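Local coordinates for CLIP-associating protein (Drosophila melanogaster, PDB 4G3A) that tracks microtubule plus ends and stabilises dynamic microtubules for mitotic spindle formation, here represented by its N-terminal TOG-like domain, at residues Pro6-Lys18 with Val43-Trp57. Numbering follows the deposited sequence.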
ATOM      1  N   PRO A   6     -18.156 -22.252  -8.947  1.00 72.40           N
ATOM      2  CA  PRO A   6     -19.093 -21.629  -7.998  1.00 61.32           C
ATOM      3  C   PRO A   6     -19.997 -20.568  -8.622  1.00 58.07           C
ATOM      4  O   PRO A   6     -19.581 -19.858  -9.532  1.00 59.59           O
ATOM      5  CB  PRO A   6     -18.166 -21.001  -6.950  1.00 60.01           C
ATOM      6  CG  PRO A   6     -16.910 -21.791  -7.040  1.00 64.97           C
ATOM      7  CD  PRO A   6     -16.760 -22.141  -8.484  1.00 68.55           C
ATOM      8  N   SER A   7     -21.225 -20.460  -8.122  1.00 63.30           N
ATOM      9  CA  SER A   7     -22.222 -19.565  -8.705  1.00 61.10           C
ATOM     10  C   SER A   7     -22.491 -18.361  -7.811  1.00 55.69           C
ATOM     11  O   SER A   7     -22.997 -17.325  -8.267  1.00 49.80           O
ATOM     12  CB  SER A   7     -23.523 -20.327  -8.975  1.00 61.02           C
ATOM     13  OG  SER A   7     -23.958 -21.014  -7.815  1.00 53.83           O
ATOM     14  N   ASP A   8     -22.156 -18.491  -6.533  1.00 52.20           N
ATOM     15  CA  ASP A   8     -22.280 -17.358  -5.617  1.00 54.36           C
ATOM     16  C   ASP A   8     -21.200 -17.369  -4.543  1.00 48.18           C
ATOM     17  O   ASP A   8     -20.399 -18.304  -4.456  1.00 48.20           O
ATOM     18  CB  ASP A   8     -23.667 -17.328  -4.977  1.00 56.58           C
ATOM     19  CG  ASP A   8     -23.970 -18.580  -4.199  1.00 56.24           C
ATOM     20  OD1 ASP A   8     -25.140 -18.764  -3.803  1.00 65.58           O
ATOM     21  OD2 ASP A   8     -23.040 -19.385  -3.989  1.00 51.43           O
ATOM     22  N   LEU A   9     -21.186 -16.327  -3.722  1.00 46.65           N
ATOM     23  CA  LEU A   9     -20.169 -16.207  -2.683  1.00 56.05           C
ATOM     24  C   LEU A   9     -20.111 -17.423  -1.755  1.00 53.45           C
ATOM     25  O   LEU A   9     -19.032 -17.944  -1.471  1.00 48.24           O
ATOM     26  CB  LEU A   9     -20.387 -14.931  -1.873  1.00 56.62           C
ATOM     27  CG  LEU A   9     -19.464 -13.755  -2.180  1.00 59.68           C
ATOM     28  CD1 LEU A   9     -18.540 -13.547  -1.007  1.00 71.38           C
ATOM     29  CD2 LEU A   9     -18.667 -13.987  -3.454  1.00 53.84           C
ATOM     30  N   ASP A  10     -21.271 -17.883  -1.295  1.00 49.56           N
ATOM     31  CA  ASP A  10     -21.318 -19.029  -0.394  1.00 46.23           C
ATOM     32  C   ASP A  10     -20.639 -20.243  -1.017  1.00 53.18           C
ATOM     33  O   ASP A  10     -19.932 -20.989  -0.338  1.00 47.41           O
ATOM     34  CB  ASP A  10     -22.763 -19.353  -0.006  1.00 67.59           C
ATOM     35  CG  ASP A  10     -23.291 -18.433   1.079  1.00 70.02           C
ATOM     36  OD1 ASP A  10     -22.523 -18.126   2.017  1.00 74.69           O
ATOM     37  OD2 ASP A  10     -24.469 -18.023   0.999  1.00 69.17           O
ATOM     38  N   GLY A  11     -20.850 -20.427  -2.317  1.00 53.50           N
ATOM     39  CA  GLY A  11     -20.191 -21.486  -3.060  1.00 50.12           C
ATOM     40  C   GLY A  11     -18.673 -21.391  -3.012  1.00 50.99           C
ATOM     41  O   GLY A  11     -17.994 -22.396  -2.798  1.00 53.33           O
ATOM     42  N   PHE A  12     -18.132 -20.191  -3.223  1.00 48.89           N
ATOM     43  CA  PHE A  12     -16.691 -19.998  -3.133  1.00 49.21           C
ATOM     44  C   PHE A  12     -16.204 -20.308  -1.721  1.00 50.84           C
ATOM     45  O   PHE A  12     -15.245 -21.051  -1.531  1.00 51.58           O
ATOM     46  CB  PHE A  12     -16.297 -18.560  -3.510  1.00 56.07           C
ATOM     47  CG  PHE A  12     -16.249 -18.311  -4.992  1.00 56.86           C
ATOM     48  CD1 PHE A  12     -15.169 -18.746  -5.746  1.00 53.81           C
ATOM     49  CD2 PHE A  12     -17.277 -17.632  -5.630  1.00 56.33           C
ATOM     50  CE1 PHE A  12     -15.122 -18.519  -7.112  1.00 57.58           C
ATOM     51  CE2 PHE A  12     -17.235 -17.400  -6.995  1.00 56.72           C
ATOM     52  CZ  PHE A  12     -16.158 -17.846  -7.737  1.00 59.90           C
ATOM     53  N   ILE A  13     -16.873 -19.726  -0.730  1.00 48.10           N
ATOM     54  CA  ILE A  13     -16.482 -19.892   0.666  1.00 54.66           C
ATOM     55  C   ILE A  13     -16.400 -21.370   1.063  1.00 62.27           C
ATOM     56  O   ILE A  13     -15.441 -21.799   1.702  1.00 67.72           O
ATOM     57  CB  ILE A  13     -17.463 -19.167   1.602  1.00 56.11           C
ATOM     58  CG1 ILE A  13     -17.397 -17.653   1.375  1.00 57.34           C
ATOM     59  CG2 ILE A  13     -17.173 -19.519   3.054  1.00 61.32           C
ATOM     60  CD1 ILE A  13     -18.644 -16.910   1.821  1.00 53.73           C
ATOM     61  N   GLN A  14     -17.403 -22.147   0.674  1.00 61.13           N
ATOM     62  CA  GLN A  14     -17.453 -23.557   1.052  1.00 65.33           C
ATOM     63  C   GLN A  14     -16.299 -24.366   0.460  1.00 64.54           C
ATOM     64  O   GLN A  14     -15.730 -25.231   1.125  1.00 70.31           O
ATOM     65  CB  GLN A  14     -18.803 -24.165   0.654  1.00 77.63           C
ATOM     66  CG  GLN A  14     -19.979 -23.556   1.401  1.00 86.16           C
ATOM     67  CD  GLN A  14     -21.294 -23.717   0.667  1.00 98.03           C
ATOM     68  OE1 GLN A  14     -21.323 -24.099  -0.505  1.00104.37           O
ATOM     69  NE2 GLN A  14     -22.395 -23.421   1.352  1.00 98.76           N
ATOM     70  N   GLN A  15     -15.943 -24.062  -0.783  1.00 61.36           N
ATOM     71  CA  GLN A  15     -14.984 -24.867  -1.524  1.00 66.20           C
ATOM     72  C   GLN A  15     -13.533 -24.475  -1.269  1.00 74.54           C
ATOM     73  O   GLN A  15     -12.616 -25.215  -1.625  1.00 77.16           O
ATOM     74  CB  GLN A  15     -15.287 -24.776  -3.016  1.00 75.41           C
ATOM     75  CG  GLN A  15     -14.949 -26.029  -3.783  1.00 88.31           C
ATOM     76  CD  GLN A  15     -15.121 -25.849  -5.276  1.00 97.48           C
ATOM     77  OE1 GLN A  15     -16.080 -25.222  -5.734  1.00 94.00           O
ATOM     78  NE2 GLN A  15     -14.185 -26.397  -6.045  1.00103.94           N
HETATM   79  N   MSE A  16     -13.330 -23.308  -0.660  1.00 73.59           N
HETATM   80  CA  MSE A  16     -11.989 -22.793  -0.391  1.00 77.81           C
HETATM   81  C   MSE A  16     -11.168 -23.633   0.588  1.00 90.24           C
HETATM   82  O   MSE A  16     -10.019 -23.964   0.304  1.00 96.28           O
HETATM   83  CB  MSE A  16     -12.051 -21.330   0.080  1.00 66.87           C
HETATM   84  CG  MSE A  16     -12.037 -20.321  -1.056  1.00 57.21           C
HETATM   85 SE   MSE A  16     -12.739 -18.566  -0.562  1.00 66.75          SE
HETATM   86  CE  MSE A  16     -11.096 -17.656   0.021  1.00 49.55           C
ATOM     87  N   PRO A  17     -11.744 -23.972   1.750  1.00 98.79           N
ATOM     88  CA  PRO A  17     -10.957 -24.710   2.743  1.00107.25           C
ATOM     89  C   PRO A  17     -10.379 -26.006   2.180  1.00117.26           C
ATOM     90  O   PRO A  17      -9.160 -26.181   2.181  1.00119.59           O
ATOM     91  CB  PRO A  17     -11.979 -25.016   3.841  1.00107.91           C
ATOM     92  CG  PRO A  17     -12.995 -23.934   3.713  1.00107.09           C
ATOM     93  CD  PRO A  17     -13.094 -23.652   2.245  1.00103.95           C
ATOM     94  N   LYS A  18     -11.243 -26.895   1.699  1.00122.77           N
ATOM     95  CA  LYS A  18     -10.811 -28.210   1.231  1.00126.39           C
ATOM     96  C   LYS A  18      -9.844 -28.156   0.044  1.00126.76           C
ATOM     97  O   LYS A  18      -8.836 -28.861   0.032  1.00129.97           O
ATOM     98  CB  LYS A  18     -12.020 -29.097   0.898  1.00125.34           C
ATOM     99  CG  LYS A  18     -13.089 -28.424   0.044  1.00125.52           C
ATOM    100  CD  LYS A  18     -14.177 -29.406  -0.367  1.00126.13           C
ATOM    101  CE  LYS A  18     -15.552 -28.943   0.092  1.00125.32           C
ATOM    102  NZ  LYS A  18     -16.652 -29.763  -0.496  1.00124.45           N
ATOM    103  N   VAL A  43     -24.110 -11.180  -1.929  1.00 58.26           N
ATOM    104  CA  VAL A  43     -24.898 -11.803  -0.881  1.00 63.87           C
ATOM    105  C   VAL A  43     -24.175 -13.077  -0.463  1.00 63.76           C
ATOM    106  O   VAL A  43     -23.675 -13.816  -1.305  1.00 61.13           O
ATOM    107  CB  VAL A  43     -26.314 -12.172  -1.361  1.00 68.94           C
ATOM    108  CG1 VAL A  43     -27.021 -13.021  -0.316  1.00 69.86           C
ATOM    109  CG2 VAL A  43     -27.121 -10.917  -1.656  1.00 71.34           C
ATOM    110  N   CYS A  44     -24.095 -13.313   0.838  1.00 65.03           N
ATOM    111  CA  CYS A  44     -23.577 -14.569   1.359  1.00 65.45           C
ATOM    112  C   CYS A  44     -24.055 -14.736   2.798  1.00 71.92           C
ATOM    113  O   CYS A  44     -24.755 -13.875   3.331  1.00 74.51           O
ATOM    114  CB  CYS A  44     -22.046 -14.633   1.273  1.00 62.60           C
ATOM    115  SG  CYS A  44     -21.152 -13.403   2.264  1.00 57.91           S
ATOM    116  N   THR A  45     -23.668 -15.840   3.426  1.00 72.29           N
ATOM    117  CA  THR A  45     -24.065 -16.110   4.800  1.00 74.25           C
ATOM    118  C   THR A  45     -23.418 -15.134   5.764  1.00 68.33           C
ATOM    119  O   THR A  45     -24.101 -14.497   6.565  1.00 66.64           O
ATOM    120  CB  THR A  45     -23.695 -17.540   5.220  1.00 77.57           C
ATOM    121  OG1 THR A  45     -24.551 -18.467   4.544  1.00 71.69           O
ATOM    122  CG2 THR A  45     -23.852 -17.710   6.724  1.00 81.18           C
ATOM    123  N   ASP A  46     -22.098 -15.025   5.680  1.00 67.99           N
ATOM    124  CA  ASP A  46     -21.332 -14.143   6.552  1.00 60.84           C
ATOM    125  C   ASP A  46     -20.059 -13.727   5.825  1.00 60.64           C
ATOM    126  O   ASP A  46     -19.230 -14.569   5.480  1.00 56.15           O
ATOM    127  CB  ASP A  46     -20.996 -14.858   7.863  1.00 65.02           C
ATOM    128  CG  ASP A  46     -20.403 -13.930   8.911  1.00 68.42           C
ATOM    129  OD1 ASP A  46     -19.816 -12.889   8.538  1.00 69.12           O
ATOM    130  OD2 ASP A  46     -20.522 -14.259  10.115  1.00 66.04           O
HETATM  131  N   MSE A  47     -19.921 -12.426   5.586  1.00 60.71           N
HETATM  132  CA  MSE A  47     -18.782 -11.886   4.844  1.00 56.53           C
HETATM  133  C   MSE A  47     -17.459 -12.230   5.520  1.00 57.09           C
HETATM  134  O   MSE A  47     -16.457 -12.477   4.853  1.00 52.44           O
HETATM  135  CB  MSE A  47     -18.930 -10.375   4.682  1.00 55.22           C
HETATM  136  CG  MSE A  47     -17.760  -9.695   3.990  1.00 52.13           C
HETATM  137 SE   MSE A  47     -17.392 -10.403   2.204  1.00 60.43          SE
HETATM  138  CE  MSE A  47     -18.979  -9.754   1.275  1.00 45.55           C
ATOM    139  N   GLY A  48     -17.470 -12.261   6.850  1.00 59.62           N
ATOM    140  CA  GLY A  48     -16.292 -12.618   7.619  1.00 55.34           C
ATOM    141  C   GLY A  48     -15.723 -13.961   7.208  1.00 52.07           C
ATOM    142  O   GLY A  48     -14.512 -14.173   7.248  1.00 52.59           O
ATOM    143  N   PHE A  49     -16.598 -14.876   6.801  1.00 49.60           N
ATOM    144  CA  PHE A  49     -16.161 -16.191   6.348  1.00 54.34           C
ATOM    145  C   PHE A  49     -15.289 -16.095   5.101  1.00 51.71           C
ATOM    146  O   PHE A  49     -14.333 -16.853   4.942  1.00 48.97           O
ATOM    147  CB  PHE A  49     -17.356 -17.104   6.063  1.00 65.22           C
ATOM    148  CG  PHE A  49     -17.997 -17.674   7.293  1.00 75.77           C
ATOM    149  CD1 PHE A  49     -17.239 -18.341   8.240  1.00 80.65           C
ATOM    150  CD2 PHE A  49     -19.364 -17.572   7.485  1.00 84.20           C
ATOM    151  CE1 PHE A  49     -17.832 -18.876   9.367  1.00 89.62           C
ATOM    152  CE2 PHE A  49     -19.962 -18.106   8.607  1.00 90.33           C
ATOM    153  CZ  PHE A  49     -19.195 -18.759   9.550  1.00 92.72           C
ATOM    154  N   LEU A  50     -15.629 -15.173   4.207  1.00 51.32           N
ATOM    155  CA  LEU A  50     -14.827 -14.993   3.004  1.00 45.22           C
ATOM    156  C   LEU A  50     -13.495 -14.363   3.372  1.00 44.41           C
ATOM    157  O   LEU A  50     -12.449 -14.762   2.857  1.00 45.94           O
ATOM    158  CB  LEU A  50     -15.555 -14.141   1.966  1.00 37.46           C
ATOM    159  CG  LEU A  50     -14.716 -13.880   0.712  1.00 42.58           C
ATOM    160  CD1 LEU A  50     -14.290 -15.193   0.075  1.00 46.61           C
ATOM    161  CD2 LEU A  50     -15.474 -13.018  -0.282  1.00 36.28           C
ATOM    162  N   ILE A  51     -13.541 -13.383   4.269  1.00 49.70           N
ATOM    163  CA  ILE A  51     -12.329 -12.725   4.762  1.00 48.23           C
ATOM    164  C   ILE A  51     -11.378 -13.732   5.385  1.00 49.96           C
ATOM    165  O   ILE A  51     -10.189 -13.749   5.071  1.00 46.60           O
ATOM    166  CB  ILE A  51     -12.646 -11.657   5.810  1.00 43.19           C
ATOM    167  CG1 ILE A  51     -13.573 -10.599   5.214  1.00 40.03           C
ATOM    168  CG2 ILE A  51     -11.347 -11.034   6.351  1.00 44.43           C
ATOM    169  CD1 ILE A  51     -12.975  -9.860   4.010  1.00 43.66           C
ATOM    170  N   ASP A  52     -11.915 -14.577   6.261  1.00 58.90           N
ATOM    171  CA  ASP A  52     -11.122 -15.609   6.914  1.00 59.33           C
ATOM    172  C   ASP A  52     -10.520 -16.542   5.870  1.00 58.76           C
ATOM    173  O   ASP A  52      -9.365 -16.950   5.985  1.00 60.43           O
ATOM    174  CB  ASP A  52     -11.974 -16.404   7.906  1.00 66.29           C
ATOM    175  CG  ASP A  52     -12.543 -15.539   9.022  1.00 67.13           C
ATOM    176  OD1 ASP A  52     -11.980 -14.457   9.295  1.00 65.75           O
ATOM    177  OD2 ASP A  52     -13.557 -15.949   9.628  1.00 68.16           O
ATOM    178  N   GLY A  53     -11.308 -16.867   4.849  1.00 58.15           N
ATOM    179  CA  GLY A  53     -10.865 -17.771   3.799  1.00 51.61           C
ATOM    180  C   GLY A  53      -9.720 -17.216   2.970  1.00 48.40           C
ATOM    181  O   GLY A  53      -8.832 -17.957   2.548  1.00 42.27           O
ATOM    182  N   LEU A  54      -9.740 -15.911   2.726  1.00 39.61           N
ATOM    183  CA  LEU A  54      -8.717 -15.279   1.906  1.00 42.89           C
ATOM    184  C   LEU A  54      -7.370 -15.230   2.634  1.00 50.98           C
ATOM    185  O   LEU A  54      -6.312 -15.159   2.005  1.00 52.83           O
ATOM    186  CB  LEU A  54      -9.149 -13.859   1.520  1.00 40.35           C
ATOM    187  CG  LEU A  54     -10.305 -13.743   0.528  1.00 42.08           C
ATOM    188  CD1 LEU A  54     -10.792 -12.310   0.440  1.00 38.95           C
ATOM    189  CD2 LEU A  54      -9.880 -14.253  -0.838  1.00 37.49           C
HETATM  190  N   MSE A  55      -7.420 -15.267   3.960  1.00 49.32           N
HETATM  191  CA  MSE A  55      -6.237 -15.030   4.785  1.00 48.35           C
HETATM  192  C   MSE A  55      -5.090 -16.022   4.554  1.00 49.76           C
HETATM  193  O   MSE A  55      -3.943 -15.607   4.406  1.00 51.65           O
HETATM  194  CB  MSE A  55      -6.615 -14.927   6.265  1.00 47.87           C
HETATM  195  CG  MSE A  55      -7.409 -13.672   6.592  1.00 47.88           C
HETATM  196 SE   MSE A  55      -6.446 -12.038   6.079  1.00 59.93          SE
HETATM  197  CE  MSE A  55      -4.774 -12.431   7.003  1.00 57.38           C
ATOM    198  N   PRO A  56      -5.391 -17.333   4.522  1.00 50.38           N
ATOM    199  CA  PRO A  56      -4.333 -18.298   4.194  1.00 52.02           C
ATOM    200  C   PRO A  56      -3.749 -18.097   2.792  1.00 52.02           C
ATOM    201  O   PRO A  56      -2.584 -18.415   2.564  1.00 54.89           O
ATOM    202  CB  PRO A  56      -5.052 -19.649   4.287  1.00 55.28           C
ATOM    203  CG  PRO A  56      -6.155 -19.410   5.254  1.00 54.33           C
ATOM    204  CD  PRO A  56      -6.615 -17.999   5.003  1.00 49.47           C
ATOM    205  N   TRP A  57      -4.553 -17.595   1.861  1.00 46.90           N
ATOM    206  CA  TRP A  57      -4.064 -17.305   0.521  1.00 41.27           C
ATOM    207  C   TRP A  57      -3.086 -16.125   0.600  1.00 44.70           C
ATOM    208  O   TRP A  57      -1.975 -16.161   0.066  1.00 41.20           O
ATOM    209  CB  TRP A  57      -5.233 -16.929  -0.393  1.00 44.46           C
ATOM    210  CG  TRP A  57      -6.163 -18.064  -0.760  1.00 50.02           C
ATOM    211  CD1 TRP A  57      -6.183 -19.323  -0.230  1.00 54.87           C
ATOM    212  CD2 TRP A  57      -7.204 -18.029  -1.748  1.00 51.25           C
ATOM    213  NE1 TRP A  57      -7.176 -20.073  -0.825  1.00 53.00           N
ATOM    214  CE2 TRP A  57      -7.815 -19.302  -1.761  1.00 49.92           C
ATOM    215  CE3 TRP A  57      -7.680 -17.044  -2.622  1.00 46.33           C
ATOM    216  CZ2 TRP A  57      -8.870 -19.614  -2.613  1.00 48.78           C
ATOM    217  CZ3 TRP A  57      -8.731 -17.356  -3.469  1.00 49.68           C
ATOM    218  CH2 TRP A  57      -9.317 -18.630  -3.456  1.00 46.93           C
TER
HETATM  219  O   HOH W   1     -22.950 -14.205  -3.895  1.00 45.41           O
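Helices 9-18 and 47-57 run side by side in the same sense, their axes 9.6 Å apart at closest and inclined by 36°; I13 lies across from L50 and M16 across from G53. At the N-terminal end the loop before helix 47-57 is tied to the first turn of helix 9-18. T45 N donates to the syn lone pair of D10 OD1 (2.9 Å) in a nearly straight bond, and T45 OG1 adds a weak bond to the same oxygen. With an alanine here in place of D10 both bonds go, and T45 N would probably be left without its carboxylate partner, the loop less firmly tied to helix 9-18. A water bridges L9 N to V43 O, and D8 caps its helix through OD2 to G11 N. Further along, I13 spreads its branches, CG2 reaching F49 CB (3.9 Å) and CG1 L50 CB (4.0 Å). M16, a selenomethionine, is a knob set among L50, G53, L54 and W57. Its chain bends at chi3 (91°), bringing CE over the six-membered ring of W57, 3.9 Å from the centroid and 9° off the normal, a CH-pi contact. CE also lies against G53 C (3.3 Å), a close fit that the missing side chain of G53 makes room for. The contact joins the N-terminal helix to HEAT 1 of this helical array: L9 and W57 also touch helix 21-36, while M47, L54 and W57 reach helix 63-80.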